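PDB 6DF3: interleukin-20 receptor subunit beta from Homo sapiens, which forms, with IL20RA, a receptor for the cytokines IL19, IL20 and IL24 and, with IL22RA1, a receptor for IL20 and IL24. Local coordinates for residues Pro107-Thr112 / Ala183-Glu188; Phe131-Trp136 / Val169-Phe174; Pro26-Tyr31 / Ala81-Gln86; Lys15-Trp20 / Gly60-Val65. The protein carries 1 engineered substitution. All coordinates share one frame; numbering follows the deposited sequence.

Interaction 1 of 4, residues Pro107-Thr112 / Ala183-Glu188; sequences PGMEIT and AFSQTE
The hydroxyl OG of S185 meets the methyl end of M109 and is gripped from its own sheet by the amide of A171, to which it is hydrogen-bonded. M109 CE lies only 3.0 Å from S185 OG, a tight approach, with the sulfur SD a little farther back. With its CG opposite the backbone N (chi1 173°), the M109 chain starts across the gap, and its bends at chi2 and chi3 lay the thioether against the serine. A second point of contact lies nearer the start of 107-112, where the carbonyl O of P107 rests 3.5 Å from S185 CB while P107 CD approaches A183 O loosely, at 4.1 Å. At the far end, the I111 and E188 side chains run past one another head to tail: the extended E188 chain brings OE1 to 3.9 Å from I111 CG1.

The two segments run almost the same way, 13° apart end to end, yet no hydrogen bond joins them. Each is tied instead to its own neighbour in the fibronectin type III sandwich, 107-112 to strand 117-122 and 183-188 to strand 167-175, the latter through backbone bonds of S185 and E188. M109 also reaches A171, and I111 reaches V169, so both side chains bridge from one sheet to the other. S185 sits where strand 180-189 is interrupted. Closure at this margin of the second domain therefore rests on carbons laid against hydroxyl, carbonyl and carboxylate oxygens without a hydrogen bond, while the hydrogen bonds stay inside each sheet.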
loop_
_atom_site.group_PDB
_atom_site.type_symbol
_atom_site.label_atom_id
_atom_site.label_comp_id
_atom_site.label_asym_id
_atom_site.label_seq_id
_atom_site.Cartn_x
_atom_site.Cartn_y
_atom_site.Cartn_z
ATOM N N PRO C 107 16.681 10.212 15.585
ATOM C CA PRO C 107 15.470 11.029 15.558
ATOM C C PRO C 107 15.491 12.092 16.630
ATOM O O PRO C 107 15.943 11.818 17.754
ATOM C CB PRO C 107 14.329 9.991 15.816
ATOM C CG PRO C 107 14.991 8.897 16.636
ATOM C CD PRO C 107 16.407 8.832 16.055
ATOM N N GLY C 108 14.969 13.276 16.298
ATOM C CA GLY C 108 14.652 14.310 17.298
ATOM C C GLY C 108 13.435 13.873 18.118
ATOM O O GLY C 108 12.684 12.954 17.723
ATOM N N MET C 109 13.223 14.508 19.259
ATOM C CA MET C 109 12.532 13.833 20.359
ATOM C C MET C 109 12.379 14.781 21.491
ATOM O O MET C 109 13.351 15.365 21.904
ATOM C CB MET C 109 13.366 12.640 20.866
ATOM C CG MET C 109 12.818 11.969 22.110
ATOM S SD MET C 109 14.056 11.322 23.259
ATOM C CE MET C 109 14.368 9.740 22.486
ATOM N N GLU C 110 11.167 14.884 22.011
ATOM C CA GLU C 110 10.867 15.739 23.134
ATOM C C GLU C 110 10.135 14.967 24.254
ATOM O O GLU C 110 9.042 14.418 24.033
ATOM C CB GLU C 110 10.020 16.884 22.617
ATOM C CG GLU C 110 9.819 18.011 23.619
ATOM C CD GLU C 110 8.622 18.870 23.274
ATOM O OE1 GLU C 110 8.004 19.435 24.225
ATOM O OE2 GLU C 110 8.304 18.959 22.053
ATOM N N ILE C 111 10.718 14.932 25.457
ATOM C CA ILE C 111 10.094 14.299 26.610
ATOM C C ILE C 111 9.346 15.341 27.415
ATOM O O ILE C 111 9.760 16.493 27.512
ATOM C CB ILE C 111 11.111 13.589 27.524
ATOM C CG1 ILE C 111 11.929 12.580 26.730
ATOM C CG2 ILE C 111 10.433 12.869 28.690
ATOM C CD1 ILE C 111 11.142 11.638 25.851
ATOM N N THR C 112 8.252 14.894 28.020
ATOM C CA THR C 112 7.359 15.754 28.731
ATOM C C THR C 112 6.709 14.865 29.830
ATOM O O THR C 112 6.822 13.626 29.777
ATOM C CB THR C 112 6.398 16.411 27.698
ATOM O OG1 THR C 112 5.285 17.027 28.343
ATOM C CG2 THR C 112 5.863 15.410 26.694
ATOM N N ALA C 183 20.935 4.910 14.453
ATOM C CA ALA C 183 21.525 4.934 15.795
ATOM C C ALA C 183 20.443 5.411 16.756
ATOM O O ALA C 183 19.502 6.086 16.334
ATOM C CB ALA C 183 22.727 5.906 15.845
ATOM N N PHE C 184 20.591 5.096 18.042
ATOM C CA PHE C 184 19.727 5.685 19.073
ATOM C C PHE C 184 20.014 7.174 19.231
ATOM O O PHE C 184 21.123 7.624 18.976
ATOM C CB PHE C 184 19.879 4.952 20.410
ATOM C CG PHE C 184 19.145 3.647 20.443
ATOM C CD1 PHE C 184 17.781 3.602 20.816
ATOM C CD2 PHE C 184 19.770 2.468 20.044
ATOM C CE1 PHE C 184 17.079 2.403 20.828
ATOM C CE2 PHE C 184 19.061 1.258 20.058
ATOM C CZ PHE C 184 17.717 1.225 20.462
ATOM N N SER C 185 19.003 7.945 19.620
ATOM C CA SER C 185 19.201 9.346 19.999
ATOM C C SER C 185 19.878 9.412 21.384
ATOM O O SER C 185 20.021 8.377 22.068
ATOM C CB SER C 185 17.864 10.075 20.082
ATOM O OG SER C 185 17.081 9.529 21.153
ATOM N N GLN C 186 20.231 10.623 21.811
ATOM C CA GLN C 186 20.720 10.831 23.177
ATOM C C GLN C 186 19.665 10.349 24.201
ATOM O O GLN C 186 18.471 10.620 24.037
ATOM C CB GLN C 186 21.018 12.322 23.420
ATOM C CG GLN C 186 22.412 12.781 22.987
ATOM C CD GLN C 186 23.400 12.925 24.148
ATOM O OE1 GLN C 186 23.023 12.867 25.330
ATOM N NE2 GLN C 186 24.674 13.128 23.808
ATOM N N THR C 187 20.107 9.642 25.245
ATOM C CA THR C 187 19.222 9.285 26.347
ATOM C C THR C 187 18.816 10.548 27.088
ATOM O O THR C 187 19.639 11.414 27.365
ATOM C CB THR C 187 19.844 8.286 27.338
ATOM O OG1 THR C 187 20.103 7.059 26.668
ATOM C CG2 THR C 187 18.888 7.979 28.514
ATOM N N GLU C 188 17.525 10.662 27.369
ATOM C CA GLU C 188 17.038 11.689 28.270
ATOM C C GLU C 188 16.386 11.064 29.515
ATOM O O GLU C 188 15.841 9.966 29.471
ATOM C CB GLU C 188 16.086 12.593 27.503
ATOM C CG GLU C 188 15.674 13.853 28.265
ATOM C CD GLU C 188 15.306 14.988 27.312
ATOM O OE1 GLU C 188 15.118 14.729 26.111
ATOM O OE2 GLU C 188 15.208 16.148 27.776
#

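Interaction 2 of 4, residues Phe131-Trp136 / Val169-Phe174; sequences FLVAYW and VKAETF. Unlike the reference sequence in segment 169-174: E172 (reference Gln).
K170 and W136 both place CG between their own backbone N and carbonyl carbon (chi1 58° and 64°), which sends the extended lysine chain and the indole across each other at about a right angle. K170 CE thus comes to the edge of the ring, near its plane, 4.2 Å from W136 CZ3, and also touches A134 CB. Beyond this, the lysine makes a cation-pi contact with F184. On the same face L132 and E172 run alongside each other, and the carboxylate oxygen OE2 of E172, a residue that differs from the reference glutamine, lies 3.2 Å from L132 CD2.

The other face is buried. Y135 CB packs 3.5 Å from V169 CG1, V133 CG2 touches the methyl of A171, and F131 stands beside T173, whose buried OG1 has no polar partner in the model. Strands 117-122 and 156-160 of the opposing sheet close over these residues. Between the faces, paired backbone bonds link L132 with E172 and A134 with K170; the E172 N to L132 O bond is 2.9 Å long. The strands are C and F, the central antiparallel pair in the four-stranded sheet of the second domain's fibronectin type III sandwich, one face apolar, one mixed.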
loop_
_atom_site.group_PDB
_atom_site.type_symbol
_atom_site.label_atom_id
_atom_site.label_comp_id
_atom_site.label_asym_id
_atom_site.label_seq_id
_atom_site.Cartn_x
_atom_site.Cartn_y
_atom_site.Cartn_z
ATOM N N PHE C 131 9.243 3.946 14.521
ATOM C CA PHE C 131 10.068 4.350 15.696
ATOM C C PHE C 131 10.051 3.263 16.764
ATOM O O PHE C 131 8.975 2.767 17.161
ATOM C CB PHE C 131 9.601 5.665 16.344
ATOM C CG PHE C 131 9.670 6.848 15.430
ATOM C CD1 PHE C 131 8.623 7.131 14.555
ATOM C CD2 PHE C 131 10.812 7.686 15.407
ATOM C CE1 PHE C 131 8.683 8.232 13.695
ATOM C CE2 PHE C 131 10.878 8.803 14.560
ATOM C CZ PHE C 131 9.822 9.068 13.694
ATOM N N LEU C 132 11.260 2.896 17.173
ATOM C CA LEU C 132 11.535 2.097 18.349
ATOM C C LEU C 132 11.904 3.005 19.497
ATOM O O LEU C 132 12.768 3.851 19.380
ATOM C CB LEU C 132 12.734 1.227 18.083
ATOM C CG LEU C 132 12.675 -0.169 18.632
ATOM C CD1 LEU C 132 12.526 -1.072 17.420
ATOM C CD2 LEU C 132 13.914 -0.512 19.487
ATOM N N VAL C 133 11.264 2.821 20.628
ATOM C CA VAL C 133 11.551 3.624 21.815
ATOM C C VAL C 133 11.883 2.650 22.922
ATOM O O VAL C 133 11.097 1.764 23.218
ATOM C CB VAL C 133 10.377 4.547 22.206
ATOM C CG1 VAL C 133 10.756 5.455 23.368
ATOM C CG2 VAL C 133 9.978 5.401 21.009
ATOM N N ALA C 134 13.080 2.791 23.480
ATOM C CA ALA C 134 13.515 2.007 24.636
ATOM C C ALA C 134 13.352 2.897 25.820
ATOM O O ALA C 134 13.717 4.090 25.758
ATOM C CB ALA C 134 14.970 1.573 24.517
ATOM N N TYR C 135 12.753 2.325 26.873
ATOM C CA TYR C 135 12.660 2.995 28.148
ATOM C C TYR C 135 12.759 2.036 29.348
ATOM O O TYR C 135 12.410 0.844 29.260
ATOM C CB TYR C 135 11.383 3.845 28.222
ATOM C CG TYR C 135 10.037 3.112 28.196
ATOM C CD1 TYR C 135 9.382 2.644 29.376
ATOM C CD2 TYR C 135 9.389 2.950 26.990
ATOM C CE1 TYR C 135 8.141 1.998 29.283
ATOM C CE2 TYR C 135 8.173 2.327 26.896
ATOM C CZ TYR C 135 7.548 1.863 28.007
ATOM O OH TYR C 135 6.342 1.289 27.687
ATOM N N TRP C 136 13.225 2.593 30.465
ATOM C CA TRP C 136 13.531 1.818 31.670
ATOM C C TRP C 136 13.522 2.714 32.912
ATOM O O TRP C 136 13.737 3.932 32.834
ATOM C CB TRP C 136 14.894 1.102 31.534
ATOM C CG TRP C 136 16.126 2.030 31.421
ATOM C CD1 TRP C 136 16.873 2.545 32.460
ATOM C CD2 TRP C 136 16.738 2.519 30.216
ATOM N NE1 TRP C 136 17.889 3.334 31.974
ATOM C CE2 TRP C 136 17.835 3.330 30.603
ATOM C CE3 TRP C 136 16.458 2.357 28.847
ATOM C CZ2 TRP C 136 18.645 3.977 29.686
ATOM C CZ3 TRP C 136 17.265 3.004 27.918
ATOM C CH2 TRP C 136 18.352 3.811 28.344
ATOM N N VAL C 169 14.986 7.391 28.673
ATOM C CA VAL C 169 14.420 7.089 27.335
ATOM C C VAL C 169 15.335 7.492 26.143
ATOM O O VAL C 169 15.930 8.565 26.156
ATOM C CB VAL C 169 13.042 7.794 27.153
ATOM C CG1 VAL C 169 12.006 7.251 28.129
ATOM C CG2 VAL C 169 13.162 9.307 27.366
ATOM N N LYS C 170 15.416 6.626 25.133
ATOM C CA LYS C 170 16.069 6.945 23.884
ATOM C C LYS C 170 15.205 6.329 22.747
ATOM O O LYS C 170 14.441 5.376 22.993
ATOM C CB LYS C 170 17.489 6.377 23.835
ATOM C CG LYS C 170 17.518 4.869 24.023
ATOM C CD LYS C 170 18.899 4.265 23.953
ATOM C CE LYS C 170 18.826 2.747 24.056
ATOM N NZ LYS C 170 20.165 2.118 23.898
ATOM N N ALA C 171 15.384 6.847 21.534
ATOM C CA ALA C 171 14.568 6.483 20.370
ATOM C C ALA C 171 15.403 6.343 19.095
ATOM O O ALA C 171 16.384 7.058 18.868
ATOM C CB ALA C 171 13.461 7.506 20.152
ATOM N N GLU C 172 14.940 5.456 18.241
ATOM C CA GLU C 172 15.643 4.954 17.085
ATOM C C GLU C 172 14.591 4.914 15.969
ATOM O O GLU C 172 13.393 4.873 16.250
ATOM C CB GLU C 172 16.014 3.527 17.479
ATOM C CG GLU C 172 17.052 2.805 16.680
ATOM C CD GLU C 172 17.066 1.292 16.943
ATOM O OE1 GLU C 172 18.091 0.651 16.614
ATOM O OE2 GLU C 172 16.080 0.715 17.457
ATOM N N THR C 173 15.034 4.814 14.726
ATOM C CA THR C 173 14.167 4.902 13.590
ATOM C C THR C 173 14.356 3.532 12.849
ATOM O O THR C 173 15.410 2.890 13.009
ATOM C CB THR C 173 14.668 6.137 12.834
ATOM O OG1 THR C 173 13.664 7.156 12.702
ATOM C CG2 THR C 173 15.294 5.743 11.584
ATOM N N PHE C 174 13.336 3.070 12.106
ATOM C CA PHE C 174 13.383 1.813 11.290
ATOM C C PHE C 174 12.637 2.020 9.978
ATOM O O PHE C 174 11.559 2.570 10.006
ATOM C CB PHE C 174 12.735 0.600 11.975
ATOM C CG PHE C 174 12.701 -0.638 11.106
ATOM C CD1 PHE C 174 13.875 -1.333 10.790
ATOM C CD2 PHE C 174 11.502 -1.102 10.568
ATOM C CE1 PHE C 174 13.860 -2.477 9.968
ATOM C CE2 PHE C 174 11.468 -2.249 9.750
ATOM C CZ PHE C 174 12.643 -2.945 9.443
#

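Interaction 3 of 4, residues Pro26-Tyr31 / Ala81-Gln86; sequences PGETVY and ATLGSQ
Y31 and T82 face each other as a hydrogen-bonded antiparallel pair. The amide of T82 gives a nearly straight bond to Y31 O (2.8 Å, 169°). Y31 N returns one of 3.1 Å to T82 O. Y31 O also receives the CA-H of A81, with A81 CA 3.2 Å away. Next to this pair, the two methyls of V30 divide their work: CG1, opposite the backbone N (chi1 173°), rests 3.7 Å from A81 CB, whereas CG2 reaches L83 CD1, the two side chains crossing at about a right angle. The other methyl of L83, CD2, lies 3.1 Å from E28 OE1, a close approach in an exposed setting.

Farther out, each segment is shaped by its turn. L83 N bonds to Q86 O across the two-residue connection G84-S85, in which G84 has a positive phi, and the hairpin continues inward through the bonds of A81 to S88. On the other side G27 adopts angles at which a side chain would jam against the carbonyl O of P26. A25 lies against both V30 and L83. Loop 26-30 leads into strand 31-37, the neighbour of strand 74-83, and the contact joins the B-C connection to the F-G hairpin at one pole of the first fibronectin type III domain.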
loop_
_atom_site.group_PDB
_atom_site.type_symbol
_atom_site.label_atom_id
_atom_site.label_comp_id
_atom_site.label_asym_id
_atom_site.label_seq_id
_atom_site.Cartn_x
_atom_site.Cartn_y
_atom_site.Cartn_z
ATOM N N PRO C 26 26.009 34.282 -18.021
ATOM C CA PRO C 26 25.703 35.698 -17.765
ATOM C C PRO C 26 24.804 36.225 -18.893
ATOM O O PRO C 26 25.073 35.928 -20.050
ATOM C CB PRO C 26 27.090 36.363 -17.719
ATOM C CG PRO C 26 28.030 35.251 -17.368
ATOM C CD PRO C 26 27.468 34.060 -18.102
ATOM N N GLY C 27 23.714 36.915 -18.541
ATOM C CA GLY C 27 22.601 37.173 -19.473
ATOM C C GLY C 27 21.241 36.667 -18.998
ATOM O O GLY C 27 20.495 37.427 -18.359
ATOM N N GLU C 28 20.949 35.381 -19.286
ATOM C CA GLU C 28 19.624 34.745 -19.092
ATOM C C GLU C 28 19.680 33.722 -17.979
ATOM O O GLU C 28 20.767 33.360 -17.543
ATOM C CB GLU C 28 19.125 34.141 -20.426
ATOM C CG GLU C 28 18.526 35.228 -21.354
ATOM C CD GLU C 28 18.556 34.903 -22.852
ATOM O OE1 GLU C 28 18.133 33.790 -23.261
ATOM O OE2 GLU C 28 19.003 35.776 -23.627
ATOM N N THR C 29 18.531 33.267 -17.483
ATOM C CA THR C 29 18.565 32.319 -16.391
ATOM C C THR C 29 18.435 30.921 -16.949
ATOM O O THR C 29 17.562 30.635 -17.779
ATOM C CB THR C 29 17.508 32.498 -15.282
ATOM O OG1 THR C 29 16.463 31.500 -15.409
ATOM C CG2 THR C 29 16.992 33.931 -15.159
ATOM N N VAL C 30 19.302 30.046 -16.468
ATOM C CA VAL C 30 19.357 28.685 -16.973
ATOM C C VAL C 30 18.311 27.825 -16.273
ATOM O O VAL C 30 18.093 27.954 -15.041
ATOM C CB VAL C 30 20.765 28.086 -16.813
ATOM C CG1 VAL C 30 20.782 26.595 -17.188
ATOM C CG2 VAL C 30 21.755 28.897 -17.657
ATOM N N TYR C 31 17.662 26.980 -17.081
ATOM C CA TYR C 31 16.770 25.919 -16.571
ATOM C C TYR C 31 17.381 24.514 -16.728
ATOM O O TYR C 31 18.264 24.287 -17.558
ATOM C CB TYR C 31 15.397 26.055 -17.260
ATOM C CG TYR C 31 14.604 27.322 -16.822
ATOM C CD1 TYR C 31 14.270 27.526 -15.451
ATOM C CD2 TYR C 31 14.166 28.288 -17.755
ATOM C CE1 TYR C 31 13.565 28.658 -15.031
ATOM C CE2 TYR C 31 13.446 29.429 -17.331
ATOM C CZ TYR C 31 13.149 29.592 -15.975
ATOM O OH TYR C 31 12.443 30.659 -15.504
ATOM N N ALA C 81 20.854 21.179 -19.239
ATOM C CA ALA C 81 20.508 22.559 -19.105
ATOM C C ALA C 81 19.897 23.044 -20.399
ATOM O O ALA C 81 20.277 22.579 -21.459
ATOM C CB ALA C 81 21.745 23.354 -18.773
ATOM N N THR C 82 18.929 23.952 -20.261
ATOM C CA THR C 82 18.271 24.657 -21.371
ATOM C C THR C 82 18.311 26.183 -21.195
ATOM O O THR C 82 18.304 26.723 -20.067
ATOM C CB THR C 82 16.774 24.264 -21.573
ATOM O OG1 THR C 82 16.119 24.068 -20.311
ATOM C CG2 THR C 82 16.651 22.981 -22.389
ATOM N N LEU C 83 18.321 26.834 -22.356
ATOM C CA LEU C 83 18.409 28.284 -22.502
ATOM C C LEU C 83 17.851 28.589 -23.907
ATOM O O LEU C 83 18.585 29.010 -24.817
ATOM C CB LEU C 83 19.871 28.746 -22.324
ATOM C CG LEU C 83 20.131 30.171 -21.841
ATOM C CD1 LEU C 83 21.599 30.411 -21.516
ATOM C CD2 LEU C 83 19.676 31.163 -22.882
ATOM N N GLY C 84 16.558 28.300 -24.079
ATOM C CA GLY C 84 15.871 28.478 -25.365
ATOM C C GLY C 84 16.007 27.317 -26.339
ATOM O O GLY C 84 15.486 26.237 -26.081
ATOM N N SER C 85 16.656 27.553 -27.484
ATOM C CA SER C 85 16.999 26.466 -28.429
ATOM C C SER C 85 18.139 25.605 -27.868
ATOM O O SER C 85 18.056 24.347 -27.838
ATOM C CB SER C 85 17.341 26.999 -29.841
ATOM O OG SER C 85 17.839 28.330 -29.844
ATOM N N GLN C 86 19.192 26.285 -27.407
ATOM C CA GLN C 86 20.341 25.593 -26.852
ATOM C C GLN C 86 19.932 24.711 -25.629
ATOM O O GLN C 86 19.504 25.219 -24.594
ATOM C CB GLN C 86 21.502 26.579 -26.575
ATOM C CG GLN C 86 22.442 26.777 -27.777
ATOM C CD GLN C 86 23.700 27.563 -27.427
ATOM O OE1 GLN C 86 23.718 28.318 -26.462
ATOM N NE2 GLN C 86 24.759 27.379 -28.204
#

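Interaction 4 of 4, residues Lys15-Trp20 / Gly60-Val65; sequences KHLLMW and GPECDV
This is an antiparallel pairing of the central strand 15-19 with the edge strand 62-64 of the first domain's three-stranded sheet, with axes 4.7 Å apart. Backbone bonds run from V65 N to H16 O, both ways between L18 and C63, and from W20 N to P61 O. One face of the W20 indole packs against the P61-E62 peptide. P61 O stands 3.6 Å above the W20 ring plane, over its centre, with E62 N above it toward the rim. CG set between backbone N and carbonyl carbon (chi1 53°) folds the ring back against that peptide. In the fibronectin type III topology these are strands B and E; the ring and L18 turn inward to V34 of the facing sheet, and C63 forms a disulfide with C55. Replacing W20 by an alanine is likely to leave the P61-E62 peptide without the flat surface it lies on, and Y32 without its edge-to-face partner. The opposite face is mixed: L17 CD2 lies 3.8 Å from E62 OE2, M19 lies alongside E62, and the extended K15 crosses D64, its CE 3.2 Å from D64 OD2. K15 NZ stays 4.2 Å from D64 OD2, beyond a salt bridge; OD1 is hydrogen-bonded to T66 OG1.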
loop_
_atom_site.group_PDB
_atom_site.type_symbol
_atom_site.label_atom_id
_atom_site.label_comp_id
_atom_site.label_asym_id
_atom_site.label_seq_id
_atom_site.Cartn_x
_atom_site.Cartn_y
_atom_site.Cartn_z
ATOM N N LYS C 15 14.757 11.231 1.941
ATOM C CA LYS C 15 14.588 12.332 0.975
ATOM C C LYS C 15 15.813 12.414 0.041
ATOM O O LYS C 15 16.946 12.641 0.522
ATOM C CB LYS C 15 14.458 13.650 1.725
ATOM C CG LYS C 15 14.119 14.775 0.784
ATOM C CD LYS C 15 14.131 16.122 1.497
ATOM C CE LYS C 15 13.727 17.216 0.517
ATOM N NZ LYS C 15 14.259 18.541 0.927
ATOM N N HIS C 16 15.629 12.240 -1.268
ATOM C CA HIS C 16 16.767 12.225 -2.181
ATOM C C HIS C 16 16.846 13.451 -3.060
ATOM O O HIS C 16 15.984 13.679 -3.924
ATOM C CB HIS C 16 16.773 10.973 -3.040
ATOM C CG HIS C 16 16.161 9.795 -2.386
ATOM N ND1 HIS C 16 16.651 9.259 -1.211
ATOM C CD2 HIS C 16 15.103 9.006 -2.765
ATOM C CE1 HIS C 16 15.856 8.253 -0.837
ATOM N NE2 HIS C 16 14.912 8.071 -1.771
ATOM N N LEU C 17 17.945 14.189 -2.882
ATOM C CA LEU C 17 18.235 15.424 -3.605
ATOM C C LEU C 17 19.330 15.214 -4.646
ATOM O O LEU C 17 20.433 14.916 -4.282
ATOM C CB LEU C 17 18.722 16.493 -2.604
ATOM C CG LEU C 17 17.919 17.719 -2.246
ATOM C CD1 LEU C 17 18.774 18.780 -1.480
ATOM C CD2 LEU C 17 17.328 18.353 -3.491
ATOM N N LEU C 18 19.035 15.367 -5.927
ATOM C CA LEU C 18 20.074 15.380 -6.960
ATOM C C LEU C 18 20.598 16.801 -7.051
ATOM O O LEU C 18 19.799 17.728 -6.860
ATOM C CB LEU C 18 19.520 14.919 -8.302
ATOM C CG LEU C 18 20.481 14.949 -9.509
ATOM C CD1 LEU C 18 21.550 13.916 -9.267
ATOM C CD2 LEU C 18 19.728 14.677 -10.792
ATOM N N MET C 19 21.916 16.981 -7.274
ATOM C CA MET C 19 22.630 18.325 -7.162
ATOM C C MET C 19 23.715 18.347 -8.176
ATOM O O MET C 19 24.229 17.303 -8.520
ATOM C CB MET C 19 23.310 18.617 -5.815
ATOM C CG MET C 19 22.339 18.590 -4.630
ATOM S SD MET C 19 23.036 18.667 -2.939
ATOM C CE MET C 19 24.573 17.759 -3.153
ATOM N N TRP C 20 24.000 19.533 -8.679
ATOM C CA TRP C 20 25.018 19.721 -9.694
ATOM C C TRP C 20 25.537 21.157 -9.558
ATOM O O TRP C 20 24.916 21.964 -8.887
ATOM C CB TRP C 20 24.450 19.390 -11.092
ATOM C CG TRP C 20 23.178 20.129 -11.437
ATOM C CD1 TRP C 20 23.102 21.324 -12.019
ATOM C CD2 TRP C 20 21.820 19.709 -11.217
ATOM N NE1 TRP C 20 21.804 21.708 -12.182
ATOM C CE2 TRP C 20 20.987 20.733 -11.700
ATOM C CE3 TRP C 20 21.234 18.580 -10.669
ATOM C CZ2 TRP C 20 19.577 20.670 -11.649
ATOM C CZ3 TRP C 20 19.829 18.509 -10.594
ATOM C CH2 TRP C 20 19.016 19.551 -11.100
ATOM N N GLY C 60 16.641 25.957 -10.007
ATOM C CA GLY C 60 17.806 25.927 -9.093
ATOM C C GLY C 60 18.738 24.800 -9.505
ATOM O O GLY C 60 18.345 23.996 -10.341
ATOM N N PRO C 61 19.947 24.700 -8.893
ATOM C CA PRO C 61 20.887 23.642 -9.270
ATOM C C PRO C 61 20.590 22.289 -8.514
ATOM O O PRO C 61 21.501 21.554 -8.154
ATOM C CB PRO C 61 22.231 24.269 -8.889
ATOM C CG PRO C 61 21.906 25.060 -7.647
ATOM C CD PRO C 61 20.417 25.379 -7.663
ATOM N N GLU C 62 19.313 21.955 -8.314
ATOM C CA GLU C 62 18.943 20.735 -7.642
ATOM C C GLU C 62 17.520 20.249 -8.007
ATOM O O GLU C 62 16.783 20.902 -8.736
ATOM C CB GLU C 62 19.175 20.888 -6.125
ATOM C CG GLU C 62 18.173 21.786 -5.454
ATOM C CD GLU C 62 18.572 22.194 -4.037
ATOM O OE1 GLU C 62 19.736 22.606 -3.817
ATOM O OE2 GLU C 62 17.700 22.140 -3.143
ATOM N N CYS C 63 17.185 19.053 -7.535
ATOM C CA CYS C 63 15.893 18.418 -7.792
ATOM C C CYS C 63 15.640 17.385 -6.717
ATOM O O CYS C 63 16.426 16.446 -6.554
ATOM C CB CYS C 63 15.906 17.678 -9.129
ATOM S SG CYS C 63 14.329 16.819 -9.586
ATOM N N ASP C 64 14.527 17.535 -6.018
ATOM C CA ASP C 64 14.008 16.502 -5.184
ATOM C C ASP C 64 13.405 15.327 -6.018
ATOM O O ASP C 64 12.251 15.395 -6.444
ATOM C CB ASP C 64 12.986 17.091 -4.207
ATOM C CG ASP C 64 12.594 16.113 -3.135
ATOM O OD1 ASP C 64 12.839 14.894 -3.333
ATOM O OD2 ASP C 64 12.059 16.544 -2.084
ATOM N N VAL C 65 14.156 14.225 -6.168
ATOM C CA VAL C 65 13.745 13.073 -6.940
ATOM C C VAL C 65 13.138 12.000 -6.042
ATOM O O VAL C 65 13.036 10.843 -6.400
ATOM C CB VAL C 65 14.948 12.458 -7.731
ATOM C CG1 VAL C 65 15.592 13.492 -8.649
ATOM C CG2 VAL C 65 16.043 11.952 -6.837
#

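The four contacts divide between two fibronectin type III domains: interactions 3 and 4 in the first, 1 and 2 in the second. Interaction 2 is the buried one, a ladder of backbone bonds within one sheet; interaction 4 is a similar ladder, only partly buried. Interaction 1 touches interaction 2 directly, since 183-188 is hydrogen-bonded through the backbone to 169-174, but it joins different sheets. Interaction 3, at the surface, keeps a single bonded pair beside two turns. Its nearest atoms lie about 6 Å from interaction 4, whereas the centres of interactions 2 and 3 are about 49 Å apart. Backbone pairing is confined to the contacts within a sheet, whereas the contact between sheets relies on side chains without hydrogen bonds.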